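Side-chain contacts in hypothetical protein Atu2327 (PDB 2O8I), which is of unknown function but probably acts as an OHCU decarboxylase, removing carbon dioxide from the ureidoimidazoline intermediate of urate breakdown: residues A[23-28]-A[45-50]; A[105-110]-A[140-145]; A[113-118]-A[128-133]. All coordinates share one frame; numbering follows the deposited sequence.

Interaction 1: A[23-28]-A[45-50]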
loop_
_atom_site.group_PDB
_atom_site.type_symbol
_atom_site.label_atom_id
_atom_site.label_comp_id
_atom_site.label_asym_id
_atom_site.label_seq_id
_atom_site.Cartn_x
_atom_site.Cartn_y
_atom_site.Cartn_z
ATOM N N GLU A 23 -7.407 4.741 -17.047
ATOM C CA GLU A 23 -7.281 5.434 -18.349
ATOM C C GLU A 23 -8.320 4.887 -19.342
ATOM O O GLU A 23 -9.100 5.644 -19.932
ATOM C CB GLU A 23 -5.920 5.186 -18.996
ATOM C CG GLU A 23 -4.691 5.475 -18.185
ATOM C CD GLU A 23 -4.180 6.861 -18.441
ATOM O OE1 GLU A 23 -4.714 7.525 -19.390
ATOM O OE2 GLU A 23 -3.254 7.308 -17.694
ATOM N N ARG A 24 -8.340 3.573 -19.528
ATOM C CA ARG A 24 -9.271 2.977 -20.466
ATOM C C ARG A 24 -10.695 3.178 -20.036
ATOM O O ARG A 24 -11.555 3.462 -20.883
ATOM C CB ARG A 24 -9.018 1.498 -20.622
ATOM C CG ARG A 24 -7.686 1.219 -21.237
ATOM C CD ARG A 24 -7.510 -0.267 -21.421
ATOM N NE ARG A 24 -6.140 -0.494 -21.837
ATOM C CZ ARG A 24 -5.540 -1.675 -21.809
ATOM N NH1 ARG A 24 -6.195 -2.742 -21.346
ATOM N NH2 ARG A 24 -4.270 -1.765 -22.222
ATOM N N ALA A 25 -10.979 3.032 -18.737
ATOM C CA ALA A 25 -12.348 3.317 -18.250
ATOM C C ALA A 25 -12.750 4.742 -18.623
ATOM O O ALA A 25 -13.925 4.987 -18.915
ATOM C CB ALA A 25 -12.470 3.116 -16.765
ATOM N N TYR A 26 -11.784 5.666 -18.602
ATOM C CA TYR A 26 -12.112 7.043 -18.872
ATOM C C TYR A 26 -12.485 7.212 -20.350
ATOM O O TYR A 26 -13.449 7.929 -20.682
ATOM C CB TYR A 26 -10.996 8.022 -18.457
ATOM C CG TYR A 26 -11.503 9.474 -18.475
ATOM C CD1 TYR A 26 -11.468 10.253 -19.662
ATOM C CD2 TYR A 26 -12.073 10.049 -17.347
ATOM C CE1 TYR A 26 -11.936 11.556 -19.687
ATOM C CE2 TYR A 26 -12.567 11.378 -17.372
ATOM C CZ TYR A 26 -12.492 12.114 -18.540
ATOM O OH TYR A 26 -12.946 13.414 -18.570
ATOM N N ASP A 27 -11.735 6.524 -21.222
ATOM C CA ASP A 27 -11.999 6.540 -22.650
ATOM C C ASP A 27 -13.257 5.786 -23.031
ATOM O O ASP A 27 -13.808 6.041 -24.100
ATOM C CB ASP A 27 -10.770 6.101 -23.450
ATOM C CG ASP A 27 -9.603 7.097 -23.312
ATOM O OD1 ASP A 27 -9.849 8.289 -22.999
ATOM O OD2 ASP A 27 -8.439 6.699 -23.508
ATOM N N ALA A 28 -13.747 4.917 -22.156
ATOM C CA ALA A 28 -15.059 4.292 -22.339
ATOM C C ALA A 28 -16.224 5.132 -21.822
ATOM O O ALA A 28 -17.395 4.692 -21.860
ATOM C CB ALA A 28 -15.097 2.916 -21.686
ATOM N N CYS A 45 -13.977 -2.828 -13.298
ATOM C CA CYS A 45 -13.961 -4.270 -13.560
ATOM C C CYS A 45 -14.095 -4.581 -15.043
ATOM O O CYS A 45 -13.409 -5.479 -15.561
ATOM C CB CYS A 45 -15.020 -5.012 -12.754
ATOM S SG CYS A 45 -14.600 -4.977 -11.009
ATOM N N ALA A 46 -14.958 -3.839 -15.735
ATOM C CA ALA A 46 -15.123 -4.030 -17.158
ATOM C C ALA A 46 -13.791 -3.960 -17.882
ATOM O O ALA A 46 -13.496 -4.831 -18.701
ATOM C CB ALA A 46 -16.118 -3.041 -17.751
ATOM N N GLN A 47 -12.975 -2.957 -17.589
ATOM C CA GLN A 47 -11.664 -2.897 -18.221
ATOM C C GLN A 47 -10.730 -4.021 -17.750
ATOM O O GLN A 47 -9.875 -4.490 -18.519
ATOM C CB GLN A 47 -10.990 -1.558 -17.983
ATOM C CG GLN A 47 -11.730 -0.368 -18.464
ATOM C CD GLN A 47 -12.107 -0.460 -19.932
ATOM O OE1 GLN A 47 -13.215 -0.109 -20.295
ATOM N NE2 GLN A 47 -11.185 -0.933 -20.777
ATOM N N PHE A 48 -10.856 -4.425 -16.493
ATOM C CA PHE A 48 -9.976 -5.443 -15.951
ATOM C C PHE A 48 -10.300 -6.757 -16.633
ATOM O O PHE A 48 -9.409 -7.573 -16.902
ATOM C CB PHE A 48 -10.226 -5.568 -14.450
ATOM C CG PHE A 48 -9.434 -6.646 -13.761
ATOM C CD1 PHE A 48 -8.057 -6.727 -13.897
ATOM C CD2 PHE A 48 -10.070 -7.551 -12.922
ATOM C CE1 PHE A 48 -7.331 -7.705 -13.213
ATOM C CE2 PHE A 48 -9.354 -8.535 -12.232
ATOM C CZ PHE A 48 -7.987 -8.613 -12.375
ATOM N N ARG A 49 -11.583 -6.967 -16.903
ATOM C CA ARG A 49 -12.003 -8.208 -17.497
ATOM C C ARG A 49 -11.614 -8.339 -18.952
ATOM O O ARG A 49 -11.509 -9.430 -19.461
ATOM C CB ARG A 49 -13.496 -8.359 -17.355
ATOM C CG ARG A 49 -13.823 -9.092 -16.130
ATOM C CD ARG A 49 -15.116 -8.595 -15.579
ATOM N NE ARG A 49 -15.321 -9.198 -14.279
ATOM C CZ ARG A 49 -16.504 -9.468 -13.753
ATOM N NH1 ARG A 49 -17.616 -9.193 -14.407
ATOM N NH2 ARG A 49 -16.555 -10.028 -12.562
ATOM N N VAL A 50 -11.390 -7.224 -19.613
ATOM C CA VAL A 50 -11.233 -7.210 -21.049
ATOM C C VAL A 50 -9.774 -7.017 -21.453
ATOM O O VAL A 50 -9.435 -7.054 -22.623
ATOM C CB VAL A 50 -12.210 -6.150 -21.648
ATOM C CG1 VAL A 50 -11.493 -4.989 -22.367
ATOM C CG2 VAL A 50 -13.270 -6.850 -22.495
#

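Interaction 2: A[105-110]-A[140-145]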
loop_
_atom_site.group_PDB
_atom_site.type_symbol
_atom_site.label_atom_id
_atom_site.label_comp_id
_atom_site.label_asym_id
_atom_site.label_seq_id
_atom_site.Cartn_x
_atom_site.Cartn_y
_atom_site.Cartn_z
ATOM N N SER A 105 5.530 -15.918 0.937
ATOM C CA SER A 105 6.697 -16.363 0.158
ATOM C C SER A 105 6.472 -17.709 -0.475
ATOM O O SER A 105 6.809 -17.889 -1.629
ATOM C CB SER A 105 7.947 -16.446 0.997
ATOM O OG SER A 105 8.256 -15.153 1.445
ATOM N N ALA A 106 5.903 -18.647 0.271
ATOM C CA ALA A 106 5.678 -19.999 -0.252
ATOM C C ALA A 106 4.731 -19.955 -1.453
ATOM O O ALA A 106 5.004 -20.581 -2.490
ATOM C CB ALA A 106 5.178 -20.977 0.845
ATOM N N TYR A 107 3.662 -19.172 -1.300
ATOM C CA TYR A 107 2.616 -19.033 -2.291
ATOM C C TYR A 107 3.119 -18.398 -3.589
ATOM O O TYR A 107 2.907 -18.920 -4.688
ATOM C CB TYR A 107 1.468 -18.207 -1.708
ATOM C CG TYR A 107 0.294 -18.001 -2.648
ATOM C CD1 TYR A 107 -0.830 -18.853 -2.602
ATOM C CD2 TYR A 107 0.286 -16.952 -3.556
ATOM C CE1 TYR A 107 -1.934 -18.658 -3.424
ATOM C CE2 TYR A 107 -0.807 -16.754 -4.400
ATOM C CZ TYR A 107 -1.919 -17.599 -4.331
ATOM O OH TYR A 107 -3.000 -17.385 -5.193
ATOM N N THR A 108 3.783 -17.261 -3.461
ATOM C CA THR A 108 4.343 -16.620 -4.636
ATOM C C THR A 108 5.407 -17.512 -5.312
ATOM O O THR A 108 5.529 -17.500 -6.536
ATOM C CB THR A 108 4.768 -15.111 -4.383
ATOM O OG1 THR A 108 5.653 -14.691 -5.409
ATOM C CG2 THR A 108 5.469 -14.929 -3.104
ATOM N N GLU A 109 6.112 -18.335 -4.536
ATOM C CA GLU A 109 7.102 -19.230 -5.120
ATOM C C GLU A 109 6.362 -20.255 -5.979
ATOM O O GLU A 109 6.866 -20.642 -7.024
ATOM C CB GLU A 109 7.998 -19.880 -4.052
ATOM C CG GLU A 109 8.853 -21.142 -4.489
ATOM C CD GLU A 109 9.852 -20.901 -5.682
ATOM O OE1 GLU A 109 10.447 -19.797 -5.791
ATOM O OE2 GLU A 109 10.055 -21.831 -6.508
ATOM N N LYS A 110 5.151 -20.648 -5.580
ATOM C CA LYS A 110 4.367 -21.613 -6.359
ATOM C C LYS A 110 3.629 -20.961 -7.548
ATOM O O LYS A 110 3.637 -21.520 -8.643
ATOM C CB LYS A 110 3.379 -22.353 -5.461
ATOM C CG LYS A 110 2.553 -23.458 -6.141
ATOM C CD LYS A 110 1.897 -24.354 -5.085
ATOM C CE LYS A 110 1.525 -25.769 -5.599
ATOM N NZ LYS A 110 0.175 -25.747 -6.246
ATOM N N ALA A 140 -4.552 -22.434 -12.929
ATOM C CA ALA A 140 -5.801 -21.904 -13.501
ATOM C C ALA A 140 -6.836 -21.573 -12.437
ATOM O O ALA A 140 -7.515 -20.557 -12.567
ATOM C CB ALA A 140 -6.399 -22.853 -14.566
ATOM N N GLN A 141 -6.966 -22.407 -11.406
ATOM C CA GLN A 141 -7.920 -22.152 -10.317
ATOM C C GLN A 141 -7.542 -20.899 -9.519
ATOM O O GLN A 141 -8.385 -20.010 -9.322
ATOM C CB GLN A 141 -8.028 -23.335 -9.373
ATOM C CG GLN A 141 -8.349 -24.646 -10.044
ATOM C CD GLN A 141 -8.166 -25.833 -9.096
ATOM O OE1 GLN A 141 -7.059 -26.133 -8.611
ATOM N NE2 GLN A 141 -9.261 -26.506 -8.820
ATOM N N GLU A 142 -6.278 -20.822 -9.097
ATOM C CA GLU A 142 -5.740 -19.653 -8.395
ATOM C C GLU A 142 -5.786 -18.361 -9.187
ATOM O O GLU A 142 -5.851 -17.276 -8.620
ATOM C CB GLU A 142 -4.306 -19.878 -7.949
ATOM C CG GLU A 142 -4.268 -20.678 -6.770
ATOM C CD GLU A 142 -5.188 -20.146 -5.696
ATOM O OE1 GLU A 142 -4.807 -19.116 -5.069
ATOM O OE2 GLU A 142 -6.261 -20.797 -5.478
ATOM N N PHE A 143 -5.720 -18.469 -10.495
ATOM C CA PHE A 143 -5.818 -17.288 -11.303
ATOM C C PHE A 143 -7.265 -16.825 -11.296
ATOM O O PHE A 143 -7.521 -15.634 -11.151
ATOM C CB PHE A 143 -5.321 -17.561 -12.708
ATOM C CG PHE A 143 -5.088 -16.336 -13.505
ATOM C CD1 PHE A 143 -3.860 -15.700 -13.462
ATOM C CD2 PHE A 143 -6.089 -15.834 -14.329
ATOM C CE1 PHE A 143 -3.615 -14.557 -14.213
ATOM C CE2 PHE A 143 -5.872 -14.690 -15.075
ATOM C CZ PHE A 143 -4.622 -14.043 -15.025
ATOM N N ALA A 144 -8.207 -17.759 -11.391
ATOM C CA ALA A 144 -9.615 -17.405 -11.222
ATOM C C ALA A 144 -9.871 -16.768 -9.832
ATOM O O ALA A 144 -10.429 -15.685 -9.750
ATOM C CB ALA A 144 -10.538 -18.627 -11.461
ATOM N N THR A 145 -9.439 -17.430 -8.759
ATOM C CA THR A 145 -9.633 -16.922 -7.403
ATOM C C THR A 145 -8.977 -15.554 -7.183
ATOM O O THR A 145 -9.648 -14.641 -6.699
ATOM C CB THR A 145 -9.119 -17.927 -6.365
ATOM O OG1 THR A 145 -9.912 -19.083 -6.456
ATOM C CG2 THR A 145 -9.252 -17.424 -4.936
#

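Interaction 3: A[113-118]-A[128-133]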
loop_
_atom_site.group_PDB
_atom_site.type_symbol
_atom_site.label_atom_id
_atom_site.label_comp_id
_atom_site.label_asym_id
_atom_site.label_seq_id
_atom_site.Cartn_x
_atom_site.Cartn_y
_atom_site.Cartn_z
ATOM N N PHE A 113 2.865 -14.793 -8.125
ATOM C CA PHE A 113 2.249 -13.531 -7.717
ATOM C C PHE A 113 1.865 -13.663 -6.246
ATOM O O PHE A 113 1.712 -14.792 -5.762
ATOM C CB PHE A 113 1.019 -13.156 -8.586
ATOM C CG PHE A 113 0.053 -14.297 -8.857
ATOM C CD1 PHE A 113 0.105 -14.995 -10.068
ATOM C CD2 PHE A 113 -0.919 -14.665 -7.908
ATOM C CE1 PHE A 113 -0.793 -16.065 -10.331
ATOM C CE2 PHE A 113 -1.822 -15.736 -8.157
ATOM C CZ PHE A 113 -1.762 -16.434 -9.367
ATOM N N PRO A 114 1.660 -12.535 -5.539
ATOM C CA PRO A 114 1.368 -12.619 -4.110
ATOM C C PRO A 114 0.051 -13.307 -3.792
ATOM O O PRO A 114 -0.797 -13.489 -4.685
ATOM C CB PRO A 114 1.260 -11.161 -3.689
ATOM C CG PRO A 114 1.996 -10.409 -4.747
ATOM C CD PRO A 114 1.640 -11.144 -5.998
ATOM N N PHE A 115 -0.120 -13.671 -2.522
ATOM C CA PHE A 115 -1.363 -14.213 -2.025
ATOM C C PHE A 115 -2.312 -13.039 -1.833
ATOM O O PHE A 115 -2.065 -12.125 -1.038
ATOM C CB PHE A 115 -1.105 -14.936 -0.713
ATOM C CG PHE A 115 -2.334 -15.519 -0.096
ATOM C CD1 PHE A 115 -3.032 -16.528 -0.736
ATOM C CD2 PHE A 115 -2.787 -15.061 1.156
ATOM C CE1 PHE A 115 -4.187 -17.070 -0.177
ATOM C CE2 PHE A 115 -3.929 -15.614 1.753
ATOM C CZ PHE A 115 -4.655 -16.613 1.069
ATOM N N ILE A 116 -3.387 -13.036 -2.606
ATOM C CA ILE A 116 -4.284 -11.907 -2.631
ATOM C C ILE A 116 -5.621 -12.354 -2.024
ATOM O O ILE A 116 -6.219 -13.397 -2.418
ATOM C CB ILE A 116 -4.495 -11.450 -4.051
ATOM C CG1 ILE A 116 -3.197 -10.908 -4.637
ATOM C CG2 ILE A 116 -5.633 -10.400 -4.132
ATOM C CD1 ILE A 116 -3.257 -10.764 -6.194
ATOM N N ILE A 117 -6.077 -11.581 -1.041
ATOM C CA ILE A 117 -7.298 -11.941 -0.364
ATOM C C ILE A 117 -7.979 -10.706 0.213
ATOM O O ILE A 117 -7.328 -9.890 0.851
ATOM C CB ILE A 117 -7.037 -13.047 0.715
ATOM C CG1 ILE A 117 -8.376 -13.596 1.223
ATOM C CG2 ILE A 117 -6.054 -12.579 1.821
ATOM C CD1 ILE A 117 -8.207 -14.628 2.296
ATOM N N ALA A 118 -9.274 -10.542 -0.069
ATOM C CA ALA A 118 -10.076 -9.511 0.591
ATOM C C ALA A 118 -10.219 -9.916 2.058
ATOM O O ALA A 118 -10.528 -11.068 2.373
ATOM C CB ALA A 118 -11.421 -9.399 -0.042
ATOM N N LEU A 128 -5.515 -18.132 7.340
ATOM C CA LEU A 128 -4.825 -19.408 7.358
ATOM C C LEU A 128 -5.638 -20.490 6.622
ATOM O O LEU A 128 -5.079 -21.315 5.884
ATOM C CB LEU A 128 -4.520 -19.796 8.795
ATOM C CG LEU A 128 -3.546 -18.789 9.431
ATOM C CD1 LEU A 128 -3.310 -19.010 10.940
ATOM C CD2 LEU A 128 -2.227 -18.826 8.661
ATOM N N SER A 129 -6.956 -20.452 6.783
ATOM C CA SER A 129 -7.807 -21.464 6.175
ATOM C C SER A 129 -7.729 -21.348 4.654
ATOM O O SER A 129 -7.527 -22.343 3.948
ATOM C CB SER A 129 -9.258 -21.318 6.667
ATOM O OG SER A 129 -10.174 -22.048 5.873
ATOM N N ALA A 130 -7.882 -20.116 4.175
ATOM C CA ALA A 130 -7.792 -19.799 2.768
ATOM C C ALA A 130 -6.405 -20.145 2.196
ATOM O O ALA A 130 -6.337 -20.735 1.132
ATOM C CB ALA A 130 -8.179 -18.367 2.531
ATOM N N PHE A 131 -5.316 -19.833 2.900
ATOM C CA PHE A 131 -4.013 -20.245 2.388
ATOM C C PHE A 131 -4.039 -21.741 2.197
ATOM O O PHE A 131 -3.753 -22.251 1.105
ATOM C CB PHE A 131 -2.853 -19.885 3.313
ATOM C CG PHE A 131 -1.505 -20.399 2.817
ATOM C CD1 PHE A 131 -0.728 -19.638 1.946
ATOM C CD2 PHE A 131 -1.030 -21.649 3.200
ATOM C CE1 PHE A 131 0.508 -20.116 1.486
ATOM C CE2 PHE A 131 0.182 -22.126 2.739
ATOM C CZ PHE A 131 0.958 -21.358 1.887
ATOM N N ASP A 132 -4.382 -22.436 3.277
ATOM C CA ASP A 132 -4.444 -23.902 3.289
ATOM C C ASP A 132 -5.158 -24.566 2.075
ATOM O O ASP A 132 -4.620 -25.461 1.422
ATOM C CB ASP A 132 -5.266 -24.233 4.514
ATOM C CG ASP A 132 -4.643 -25.243 5.368
ATOM O OD1 ASP A 132 -3.588 -24.920 5.993
ATOM O OD2 ASP A 132 -5.268 -26.335 5.439
ATOM N N THR A 133 -6.386 -24.122 1.809
ATOM C CA THR A 133 -7.135 -24.522 0.649
ATOM C C THR A 133 -6.384 -24.107 -0.632
ATOM O O THR A 133 -6.170 -24.928 -1.521
ATOM C CB THR A 133 -8.521 -23.790 0.660
ATOM O OG1 THR A 133 -9.330 -24.300 1.715
ATOM C CG2 THR A 133 -9.277 -23.907 -0.680
#

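Interaction 1: A[23-28]-A[45-50]
Gln47 reaches across to Arg24, Ala25 and Ala28, and its bent side chain makes nearly all of this contact. Its first torsion sets CG anti to the carbonyl carbon (chi1 -59°), and a second turn at chi2 (-54°) lays the amide over the neighbouring helix instead of letting it run straight out. CG comes down on the backbone N of Ala25 at 3.5 Å, with the methyl CB of the same residue 3.9 Å from that CG. Beyond the bend the amide spreads between two residues. NE2 sits beside the alkyl stem of Arg24, 3.3 Å from its CB, whereas OE1 faces the methyl CB of Ala28 at 3.8 Å. The example illustrates how consecutive helices of an all-helical fold, here helices 19-27 and 37-50 of the OHCU decarboxylase family, can approach closely when alanines line one surface: the CA atoms of Ala25 and Gln47 are 6.3 Å apart. Arg24 contributes hydrocarbon to the contact and charge elsewhere. Its chain is extended from CG to NE, which carries the guanidinium past the Gln47 amide, the two planes 81° apart, to a salt bridge between NH2 and OE2 of Glu55. Ala25, the buried member of the group, also packs on Phe7 of helix 4-11.

Interaction 2: A[105-110]-A[140-145]
Tyr107 and Glu142 meet through a single polar link, the hydroxyl of one against the carboxylate of the other, within the helical bundle of the OHCU decarboxylase fold. Here two helices, 94-111 and 139-161, are joined by long side chains where their backbones stay well apart: even the nearest CA atoms, those of Tyr107 and Glu142, are separated by 10.4 Å. Glu142 can be followed outward. Its CB already points at the other helix and lies 3.9 Å from the Tyr107 OH. CG, placed by chi1 (-79°), is no nearer, also 3.9 Å from the OH of Tyr107. The bend at chi2 then swings CD in to 3.6 Å from the same OH, and OE1, leading the chain, accepts its hydrogen bond at 2.5 Å. The lone pair used is the anti one, away from OE2. OE1 lies in the plane of the tyrosine ring, at the edge, while the carboxylate as a whole stands nearly upright to that ring, the planes 86° apart. Tyr107 supplies the rest of the span: with CG anti to the backbone N (chi1 -179°), its ring leaves helix 94-111 so that the OH ends beside Glu142. Both residues are buried, and the carboxylate charge has a partner there, since OE1 also forms a salt bridge with NE of Arg134 from helix 124-135; the Arg134 NH2 makes a weak hydrogen bond to the tyrosine hydroxyl. The ring of Tyr107 also meets Phe115 edge-to-face. On the ring itself, OE1 of Glu142 lies to the CE1 side, 3.3 Å from Tyr107 CE1.

Interaction 3: A[113-118]-A[128-133]
The non-helical connection between helices 94-111 and 124-135, part of the all-helical OHCU decarboxylase fold, sets Phe115 and Ile117 against Ala130 and Phe131 of the second helix. Phe115 makes the broader approach. A chi1 of 179° sends its ring outward, opposite the backbone N, until CZ, its far corner, reaches the helix backbone. Phe115 CZ is 3.8 Å from the N of Phe131 and 4.1 Å from the C of Ala130, the two atoms of one peptide bond, and the ring leans on that link obliquely. The methyl CB of Ala130 is nearby, 4.2 Å from Phe115 CZ, and CB of Phe131 follows at 4.4 Å from the same CZ. Ile117, two residues along, adds a narrower touch. Here chi1 of -169° swings CG1 away from the backbone N, and the fully extended chain brings CD1 to 3.7 Å from CB of Ala130. One small methyl thus serves two larger side chains. The side chains that meet are apolar. Around them, Phe115 also touches Asn104 of helix 94-111, Ile117 rests on Gln149 of helix 139-161, and Ile116 between them packs on Leu60 of helix 53-62 and Ile153 of helix 139-161, placing this non-helical segment among four helices.

Overall arrangement
The three contacts sample different depths of one helical fold. Interaction 1, partly buried and 25 and 26 Å between centres from interactions 2 and 3, joins two early helices. Interactions 2 and 3 are buried, lie 8 Å apart between centres and touch: the ring of Tyr107 packs on the backbone of 113-118. Interaction 2 ties helix 94-111 to helix 139-161 by a hydroxyl–carboxylate bond. Interaction 3 ties the connection and helix 124-135, which lie between those helices in the chain, by apolar packing of side chains, with one ring against a helix peptide. Arg134 of helix 124-135 links both, bonding to Glu142 and to the carbonyl oxygen of Ile116.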